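Local coordinates for protein inositol polyphosphate multikinase alpha (Arabidopsis thaliana, PDB 4FRF) that phosphorylates inositol phosphates with broad substrate specificity, using ATP to convert inositol 1,4,5-trisphosphate to the 1,3,4,5,6-pentakisphosphate, at residues K82-T94 and T116-Y129. Residues are numbered along the deposited sequence; the frame is centred on the assembly and turned at random.
Sequences KPSVMDVKMGSRT and TVSSGFRISGFEVY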
loop_
_atom_site.group_PDB
_atom_site.type_symbol
_atom_site.label_atom_id
_atom_site.label_comp_id
_atom_site.label_asym_id
_atom_site.label_seq_id
_atom_site.Cartn_x
_atom_site.Cartn_y
_atom_site.Cartn_z
ATOM N N LYS A 82 13.552 9.833 30.166
ATOM C CA LYS A 82 12.142 9.606 30.397
ATOM C C LYS A 82 11.447 9.548 29.049
ATOM O O LYS A 82 11.061 10.580 28.493
ATOM C CB LYS A 82 11.551 10.718 31.263
ATOM C CG LYS A 82 12.029 10.670 32.678
ATOM C CD LYS A 82 11.525 11.848 33.517
ATOM C CE LYS A 82 12.234 11.901 34.894
ATOM N NZ LYS A 82 12.486 10.534 35.469
ATOM N N PRO A 83 11.334 8.340 28.490
ATOM C CA PRO A 83 10.764 8.200 27.166
ATOM C C PRO A 83 9.329 7.726 27.203
ATOM O O PRO A 83 9.010 6.799 27.942
ATOM C CB PRO A 83 11.639 7.121 26.539
ATOM C CG PRO A 83 12.046 6.248 27.701
ATOM C CD PRO A 83 12.016 7.111 28.938
ATOM N N SER A 84 8.467 8.379 26.428
ATOM C CA SER A 84 7.195 7.787 26.016
ATOM C C SER A 84 7.466 6.961 24.777
ATOM O O SER A 84 8.222 7.384 23.906
ATOM C CB SER A 84 6.169 8.872 25.689
ATOM O OG SER A 84 5.868 9.676 26.819
ATOM N N VAL A 85 6.849 5.789 24.693
ATOM C CA VAL A 85 7.088 4.866 23.576
ATOM C C VAL A 85 5.774 4.246 23.030
ATOM O O VAL A 85 4.817 4.066 23.775
ATOM C CB VAL A 85 8.092 3.752 23.988
ATOM C CG1 VAL A 85 7.576 2.997 25.170
ATOM C CG2 VAL A 85 8.332 2.799 22.843
ATOM N N MET A 86 5.725 3.971 21.725
ATOM C CA MET A 86 4.544 3.307 21.118
ATOM C C MET A 86 4.903 2.318 20.018
ATOM O O MET A 86 5.715 2.615 19.151
ATOM C CB MET A 86 3.542 4.323 20.564
ATOM C CG MET A 86 2.339 3.659 19.880
ATOM S SD MET A 86 1.387 4.769 18.820
ATOM C CE MET A 86 0.152 5.332 19.983
ATOM N N ASP A 87 4.246 1.167 20.021
ATOM C CA ASP A 87 4.541 0.156 19.028
ATOM C C ASP A 87 3.328 -0.232 18.174
ATOM O O ASP A 87 2.327 -0.760 18.684
ATOM C CB ASP A 87 5.196 -1.068 19.658
ATOM C CG ASP A 87 4.200 -1.986 20.333
ATOM O OD1 ASP A 87 3.631 -1.594 21.377
ATOM O OD2 ASP A 87 4.022 -3.126 19.844
ATOM N N VAL A 88 3.450 0.026 16.866
ATOM C CA VAL A 88 2.381 -0.173 15.908
ATOM C C VAL A 88 2.665 -1.329 14.961
ATOM O O VAL A 88 3.745 -1.415 14.377
ATOM C CB VAL A 88 2.198 1.063 15.093
ATOM C CG1 VAL A 88 0.869 1.020 14.362
ATOM C CG2 VAL A 88 2.289 2.267 16.001
ATOM N N LYS A 89 1.679 -2.208 14.807
ATOM C CA LYS A 89 1.761 -3.340 13.896
ATOM C C LYS A 89 1.429 -2.891 12.486
ATOM O O LYS A 89 0.275 -2.574 12.176
ATOM C CB LYS A 89 0.777 -4.411 14.330
ATOM C CG LYS A 89 1.306 -5.812 14.226
ATOM C CD LYS A 89 1.075 -6.570 15.537
ATOM C CE LYS A 89 1.837 -7.880 15.558
ATOM N NZ LYS A 89 1.738 -8.547 16.881
ATOM N N MET A 90 2.447 -2.821 11.639
ATOM C CA MET A 90 2.270 -2.389 10.264
ATOM C C MET A 90 1.790 -3.517 9.392
ATOM O O MET A 90 2.350 -4.616 9.411
ATOM C CB MET A 90 3.570 -1.849 9.721
ATOM C CG MET A 90 3.851 -0.469 10.195
ATOM S SD MET A 90 2.703 0.668 9.428
ATOM C CE MET A 90 2.754 2.020 10.584
ATOM N N GLY A 91 0.735 -3.254 8.632
ATOM C CA GLY A 91 0.277 -4.204 7.637
ATOM C C GLY A 91 -1.221 -4.254 7.459
ATOM O O GLY A 91 -1.961 -4.497 8.421
ATOM N N SER A 92 -1.654 -4.019 6.212
ATOM C CA SER A 92 -3.044 -4.199 5.773
ATOM C C SER A 92 -3.591 -5.595 6.142
ATOM O O SER A 92 -4.785 -5.765 6.368
ATOM C CB SER A 92 -3.130 -3.964 4.262
ATOM O OG SER A 92 -4.474 -3.827 3.815
ATOM N N ARG A 93 -2.703 -6.584 6.174
ATOM C CA ARG A 93 -2.977 -7.869 6.814
ATOM C C ARG A 93 -1.766 -8.246 7.656
ATOM O O ARG A 93 -0.690 -7.683 7.490
ATOM C CB ARG A 93 -3.216 -8.954 5.772
ATOM C CG ARG A 93 -2.033 -9.147 4.840
ATOM C CD ARG A 93 -2.019 -10.514 4.191
ATOM N NE ARG A 93 -0.766 -10.726 3.473
ATOM C CZ ARG A 93 -0.521 -10.293 2.240
ATOM N NH1 ARG A 93 -1.465 -9.655 1.541
ATOM N NH2 ARG A 93 0.664 -10.516 1.693
ATOM N N THR A 94 -1.920 -9.248 8.500
ATOM C CA THR A 94 -0.839 -9.659 9.377
ATOM C C THR A 94 -0.112 -10.891 8.843
ATOM O O THR A 94 1.112 -10.998 8.955
ATOM C CB THR A 94 -1.357 -9.931 10.797
ATOM O OG1 THR A 94 -1.460 -8.691 11.502
ATOM C CG2 THR A 94 -0.432 -10.865 11.546
ATOM N N THR A 116 -6.418 -2.818 11.696
ATOM C CA THR A 116 -5.541 -3.521 10.767
ATOM C C THR A 116 -6.175 -3.610 9.390
ATOM O O THR A 116 -5.556 -3.248 8.395
ATOM C CB THR A 116 -5.201 -4.939 11.265
ATOM O OG1 THR A 116 -4.018 -4.883 12.062
ATOM C CG2 THR A 116 -4.956 -5.890 10.081
ATOM N N VAL A 117 -7.418 -4.077 9.343
ATOM C CA VAL A 117 -8.146 -4.189 8.088
ATOM C C VAL A 117 -8.644 -2.823 7.602
ATOM O O VAL A 117 -8.397 -2.436 6.449
ATOM C CB VAL A 117 -9.330 -5.149 8.202
ATOM C CG1 VAL A 117 -10.132 -5.112 6.935
ATOM C CG2 VAL A 117 -8.846 -6.550 8.464
ATOM N N SER A 118 -9.315 -2.088 8.489
ATOM C CA SER A 118 -9.838 -0.774 8.154
ATOM C C SER A 118 -8.738 0.167 7.696
ATOM O O SER A 118 -8.806 0.733 6.615
ATOM C CB SER A 118 -10.602 -0.178 9.332
ATOM O OG SER A 118 -9.781 0.680 10.107
ATOM N N SER A 119 -7.713 0.326 8.511
ATOM C CA SER A 119 -6.599 1.202 8.141
ATOM C C SER A 119 -5.355 0.385 7.865
ATOM O O SER A 119 -5.388 -0.857 7.912
ATOM C CB SER A 119 -6.348 2.205 9.243
ATOM O OG SER A 119 -7.586 2.635 9.777
ATOM N N GLY A 120 -4.254 1.051 7.569
ATOM C CA GLY A 120 -3.027 0.297 7.279
ATOM C C GLY A 120 -2.424 -0.586 8.400
ATOM O O GLY A 120 -1.533 -1.402 8.137
ATOM N N PHE A 121 -2.925 -0.456 9.632
ATOM C CA PHE A 121 -2.082 -0.697 10.799
ATOM C C PHE A 121 -2.854 -0.925 12.102
ATOM O O PHE A 121 -4.085 -0.985 12.096
ATOM C CB PHE A 121 -1.174 0.486 10.978
ATOM C CG PHE A 121 -1.905 1.766 11.192
ATOM C CD1 PHE A 121 -2.307 2.543 10.110
ATOM C CD2 PHE A 121 -2.167 2.220 12.478
ATOM C CE1 PHE A 121 -2.964 3.754 10.303
ATOM C CE2 PHE A 121 -2.801 3.427 12.690
ATOM C CZ PHE A 121 -3.212 4.198 11.596
ATOM N N ARG A 122 -2.126 -0.982 13.224
ATOM C CA ARG A 122 -2.712 -1.374 14.513
ATOM C C ARG A 122 -1.831 -0.978 15.718
ATOM O O ARG A 122 -0.813 -1.625 15.990
ATOM C CB ARG A 122 -2.931 -2.883 14.539
ATOM C CG ARG A 122 -4.023 -3.343 15.476
ATOM C CD ARG A 122 -3.840 -4.812 15.913
ATOM N NE ARG A 122 -3.314 -5.679 14.860
ATOM C CZ ARG A 122 -3.273 -7.010 14.933
ATOM N NH1 ARG A 122 -3.749 -7.644 15.997
ATOM N NH2 ARG A 122 -2.764 -7.717 13.938
ATOM N N ILE A 123 -2.251 0.040 16.469
ATOM C CA ILE A 123 -1.553 0.405 17.698
ATOM C C ILE A 123 -1.612 -0.752 18.704
ATOM O O ILE A 123 -2.695 -1.191 19.093
ATOM C CB ILE A 123 -2.149 1.650 18.314
ATOM C CG1 ILE A 123 -2.015 2.813 17.352
ATOM C CG2 ILE A 123 -1.454 1.972 19.588
ATOM C CD1 ILE A 123 -2.824 3.993 17.738
ATOM N N SER A 124 -0.442 -1.285 19.057
ATOM C CA SER A 124 -0.347 -2.539 19.818
ATOM C C SER A 124 -0.116 -2.237 21.278
ATOM O O SER A 124 -0.328 -3.087 22.156
ATOM C CB SER A 124 0.812 -3.394 19.306
ATOM O OG SER A 124 0.470 -4.081 18.119
ATOM N N GLY A 125 0.392 -1.043 21.528
ATOM C CA GLY A 125 0.688 -0.623 22.848
ATOM C C GLY A 125 1.454 0.666 22.816
ATOM O O GLY A 125 2.075 1.010 21.805
ATOM N N PHE A 126 1.378 1.392 23.925
ATOM C CA PHE A 126 2.178 2.563 24.143
ATOM C C PHE A 126 2.323 2.747 25.624
ATOM O O PHE A 126 1.666 2.050 26.397
ATOM C CB PHE A 126 1.515 3.792 23.523
ATOM C CG PHE A 126 0.186 4.153 24.138
ATOM C CD1 PHE A 126 0.111 5.070 25.160
ATOM C CD2 PHE A 126 -0.992 3.648 23.622
ATOM C CE1 PHE A 126 -1.104 5.435 25.693
ATOM C CE2 PHE A 126 -2.212 4.011 24.165
ATOM C CZ PHE A 126 -2.258 4.899 25.207
ATOM N N GLU A 127 3.245 3.632 26.013
ATOM C CA GLU A 127 3.429 4.059 27.399
ATOM C C GLU A 127 3.836 5.536 27.407
ATOM O O GLU A 127 4.746 5.947 26.683
ATOM C CB GLU A 127 4.498 3.217 28.085
ATOM C CG GLU A 127 4.894 3.726 29.472
ATOM C CD GLU A 127 6.095 2.996 30.043
ATOM O OE1 GLU A 127 6.998 2.667 29.241
ATOM O OE2 GLU A 127 6.143 2.766 31.291
ATOM N N VAL A 128 3.153 6.331 28.217
ATOM C CA VAL A 128 3.226 7.783 28.093
ATOM C C VAL A 128 3.401 8.467 29.455
ATOM O O VAL A 128 3.035 7.907 30.485
ATOM C CB VAL A 128 1.990 8.311 27.349
ATOM C CG1 VAL A 128 1.617 9.704 27.814
ATOM C CG2 VAL A 128 2.254 8.291 25.884
ATOM N N TYR A 129 3.986 9.659 29.466
ATOM C CA TYR A 129 4.385 10.293 30.730
ATOM C C TYR A 129 3.651 11.616 31.020
ATOM O O TYR A 129 4.092 12.688 30.603
ATOM C CB TYR A 129 5.912 10.484 30.763
ATOM C CG TYR A 129 6.426 11.264 31.949
ATOM C CD1 TYR A 129 6.371 10.734 33.238
ATOM C CD2 TYR A 129 7.003 12.518 31.783
ATOM C CE1 TYR A 129 6.827 11.455 34.319
ATOM C CE2 TYR A 129 7.475 13.243 32.871
ATOM C CZ TYR A 129 7.381 12.708 34.128
ATOM O OH TYR A 129 7.863 13.416 35.198
#
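V85 and E127 pair as neighbours in the five-stranded antiparallel sheet of this inositol phosphate kinase, where strand 83-90 runs against strand 121-129 with a classic beta bulge midway. V85 N and E127 O lie 2.9 Å apart, and the return bond from E127 N to V85 O is 2.8 Å. At the bulge two residues, S124 and G125, stand opposite the single D87: D87 O takes S124 N at 2.8 Å, while D87 N reaches G125 O. Beyond it, K89 N bonds to R122 O, and G91 N to G120 O carries the pairing to the turn after helix 115-118.

Apolar side chains gather on the face of M86, V88, I123 and F126, which helices 149-158 and 249-265 cover. With CG anti to the backbone N (chi1 178°), M86 bends at its thioether, which brings CE to 3.7 Å from I123 CG2; V88 CG1 meets F121 CD2 obliquely.

The other face, shared by V85, D87, K89, R122 and E127, is mostly charged. D87 carries its carboxylate over the bulge, OD2 3.3 Å from S124 CB, and forms a salt bridge with R141. R122, whose NH2 is salt-bridged to D111, has K89 CD over one guanidinium face, toward its rim, and T94 OG1 at the edge, in plane, 2.9 Å from NH2.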